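Local coordinates for protein adenosine 5'-monophosphoramidase (Candida albicans, PDB 6IQ1) that probably hydrolyses adenosine 5'-phosphoramidates to AMP and an amine as a homodimeric histidine triad enzyme of the HINT family, at residues L75-N80 / L109-D114. Residues are numbered along the deposited sequence; the frame is centred on the assembly and turned at random.
Sequences LKLDEN and LIPKKD
L75 and L77 meet L109 and P111 in a wholly apolar contact made by four side chains. L75 makes the closest approaches: its CD2 methyl lies 3.9 Å from CD2 of L109, the two leucines pointing at each other tip to tip, and the same methyl rests 3.9 Å from CG of P111, where leucine and proline ring cross at about a right angle. L109 extends to meet it with CG anti to its backbone N (chi1 170°).

L77 uses CD1 in a similar but looser way, 4.3 Å from CD1 of L109 and likewise 4.3 Å from CG of P111. On the loop side one methyl of each leucine thus reaches both partners, while L109 splits its two branches, CD2 to L75 and CD1 to L77; leucine suits both roles because its fork ends in two methyls set well out from the backbone. The compact, rigid proline ring offers a carbon surface close to its strand.

Backbone shape accompanies the pairing. Helix 58-74 has just ended, K76 takes a positive phi (68°), and a short 3-10 turn follows, closed by the bond from E79 N to K76 O at 3.2 Å. L75, just past the helix, and L77, the first residue of the 3-10 turn, both point toward the strand, whereas the side chain of K76 between them reaches E143 of the second subunit in a salt bridge. On strand 107-112, L109 and P111 face the turn and I110 points away, packing on W123 of the second subunit.

L71 and T72 of the helix and Y88 of the adjoining strand also touch L109, placing the contact between helix end and central sheet of the HIT fold. With neither polar bonds nor charges joining the two segments, their association here rests on van der Waals packing and the burial of hydrocarbon, which demands complementary shape rather than precise bond direction.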
loop_
_atom_site.group_PDB
_atom_site.type_symbol
_atom_site.label_atom_id
_atom_site.label_comp_id
_atom_site.label_asym_id
_atom_site.label_seq_id
_atom_site.Cartn_x
_atom_site.Cartn_y
_atom_site.Cartn_z
ATOM N N LEU D 75 -14.430 7.954 5.444
ATOM C CA LEU D 75 -13.622 8.979 6.095
ATOM C C LEU D 75 -13.716 10.344 5.418
ATOM O O LEU D 75 -13.072 11.283 5.883
ATOM C CB LEU D 75 -12.158 8.542 6.137
ATOM C CG LEU D 75 -11.633 7.595 7.210
ATOM C CD1 LEU D 75 -12.410 6.283 7.266
ATOM C CD2 LEU D 75 -10.185 7.332 6.938
ATOM N N LYS D 76 -14.462 10.464 4.319
ATOM C CA LYS D 76 -14.677 11.694 3.553
ATOM C C LYS D 76 -13.425 12.181 2.831
ATOM O O LYS D 76 -13.453 13.271 2.229
ATOM C CB LYS D 76 -15.233 12.826 4.428
ATOM C CG LYS D 76 -16.745 12.743 4.723
ATOM C CD LYS D 76 -17.196 13.935 5.574
ATOM C CE LYS D 76 -18.588 14.421 5.189
ATOM N NZ LYS D 76 -19.657 13.725 5.964
ATOM N N LEU D 77 -12.330 11.407 2.872
ATOM C CA LEU D 77 -11.140 11.708 2.081
ATOM C C LEU D 77 -11.434 11.793 0.585
ATOM O O LEU D 77 -10.652 12.403 -0.154
ATOM C CB LEU D 77 -10.074 10.638 2.306
ATOM C CG LEU D 77 -9.470 10.469 3.707
ATOM C CD1 LEU D 77 -8.634 9.194 3.822
ATOM C CD2 LEU D 77 -8.631 11.681 4.046
ATOM N N ASP D 78 -12.527 11.190 0.111
ATOM C CA ASP D 78 -12.763 11.199 -1.328
ATOM C C ASP D 78 -13.249 12.548 -1.826
ATOM O O ASP D 78 -13.406 12.716 -3.038
ATOM C CB ASP D 78 -13.759 10.101 -1.730
ATOM C CG ASP D 78 -15.174 10.378 -1.268
ATOM O OD1 ASP D 78 -15.367 10.921 -0.165
ATOM O OD2 ASP D 78 -16.111 10.041 -2.017
ATOM N N GLU D 79 -13.472 13.507 -0.928
ATOM C CA GLU D 79 -14.050 14.787 -1.306
ATOM C C GLU D 79 -13.004 15.773 -1.805
ATOM O O GLU D 79 -13.369 16.773 -2.431
ATOM C CB GLU D 79 -14.831 15.371 -0.117
ATOM C CG GLU D 79 -16.007 14.471 0.322
ATOM C CD GLU D 79 -17.001 15.140 1.270
ATOM O OE1 GLU D 79 -16.805 16.317 1.643
ATOM O OE2 GLU D 79 -17.990 14.474 1.645
ATOM N N ASN D 80 -11.720 15.498 -1.571
ATOM C CA ASN D 80 -10.631 16.355 -2.023
ATOM C C ASN D 80 -10.012 15.738 -3.276
ATOM O O ASN D 80 -9.145 14.863 -3.199
ATOM C CB ASN D 80 -9.598 16.544 -0.921
ATOM C CG ASN D 80 -8.413 17.364 -1.379
ATOM O OD1 ASN D 80 -8.484 18.077 -2.387
ATOM N ND2 ASN D 80 -7.309 17.264 -0.648
ATOM N N LEU D 109 -4.561 2.585 6.225
ATOM C CA LEU D 109 -5.128 3.763 5.569
ATOM C C LEU D 109 -4.921 4.928 6.528
ATOM O O LEU D 109 -5.579 4.998 7.573
ATOM C CB LEU D 109 -6.608 3.575 5.238
ATOM C CG LEU D 109 -7.282 4.877 4.788
ATOM C CD1 LEU D 109 -6.586 5.460 3.557
ATOM C CD2 LEU D 109 -8.751 4.694 4.506
ATOM N N ILE D 110 -3.985 5.819 6.201
ATOM C CA ILE D 110 -3.563 6.837 7.159
ATOM C C ILE D 110 -3.841 8.230 6.620
ATOM O O ILE D 110 -3.168 8.668 5.678
ATOM C CB ILE D 110 -2.074 6.720 7.495
ATOM C CG1 ILE D 110 -1.670 5.272 7.739
ATOM C CG2 ILE D 110 -1.760 7.594 8.690
ATOM C CD1 ILE D 110 -0.149 5.089 7.766
ATOM N N PRO D 111 -4.806 8.951 7.184
ATOM C CA PRO D 111 -5.035 10.340 6.762
ATOM C C PRO D 111 -3.821 11.223 7.027
ATOM O O PRO D 111 -3.097 11.035 8.006
ATOM C CB PRO D 111 -6.244 10.757 7.602
ATOM C CG PRO D 111 -7.007 9.431 7.785
ATOM C CD PRO D 111 -5.908 8.435 8.015
ATOM N N LYS D 112 -3.574 12.176 6.127
ATOM C CA LYS D 112 -2.415 13.070 6.257
ATOM C C LYS D 112 -2.916 14.509 6.328
ATOM O O LYS D 112 -3.054 15.173 5.301
ATOM C CB LYS D 112 -1.417 12.883 5.095
ATOM C CG LYS D 112 -0.137 13.703 5.230
ATOM C CD LYS D 112 0.794 13.080 6.245
ATOM C CE LYS D 112 2.071 13.878 6.416
ATOM N NZ LYS D 112 2.909 13.346 7.529
ATOM N N LYS D 113 -3.170 14.994 7.545
ATOM C CA LYS D 113 -3.763 16.314 7.739
ATOM C C LYS D 113 -2.728 17.415 7.946
ATOM O O LYS D 113 -3.028 18.593 7.705
ATOM C CB LYS D 113 -4.729 16.282 8.930
ATOM C CG LYS D 113 -6.018 15.507 8.662
ATOM C CD LYS D 113 -6.899 15.437 9.907
ATOM C CE LYS D 113 -8.284 16.026 9.649
ATOM N NZ LYS D 113 -9.259 15.571 10.682
ATOM N N ASP D 114 -1.528 17.059 8.377
ATOM C CA ASP D 114 -0.455 18.012 8.625
ATOM C C ASP D 114 0.851 17.232 8.617
ATOM O O ASP D 114 0.875 16.041 8.298
ATOM C CB ASP D 114 -0.674 18.751 9.948
ATOM C CG ASP D 114 -0.846 17.803 11.115
ATOM O OD1 ASP D 114 0.162 17.184 11.533
ATOM O OD2 ASP D 114 -2.000 17.651 11.589
#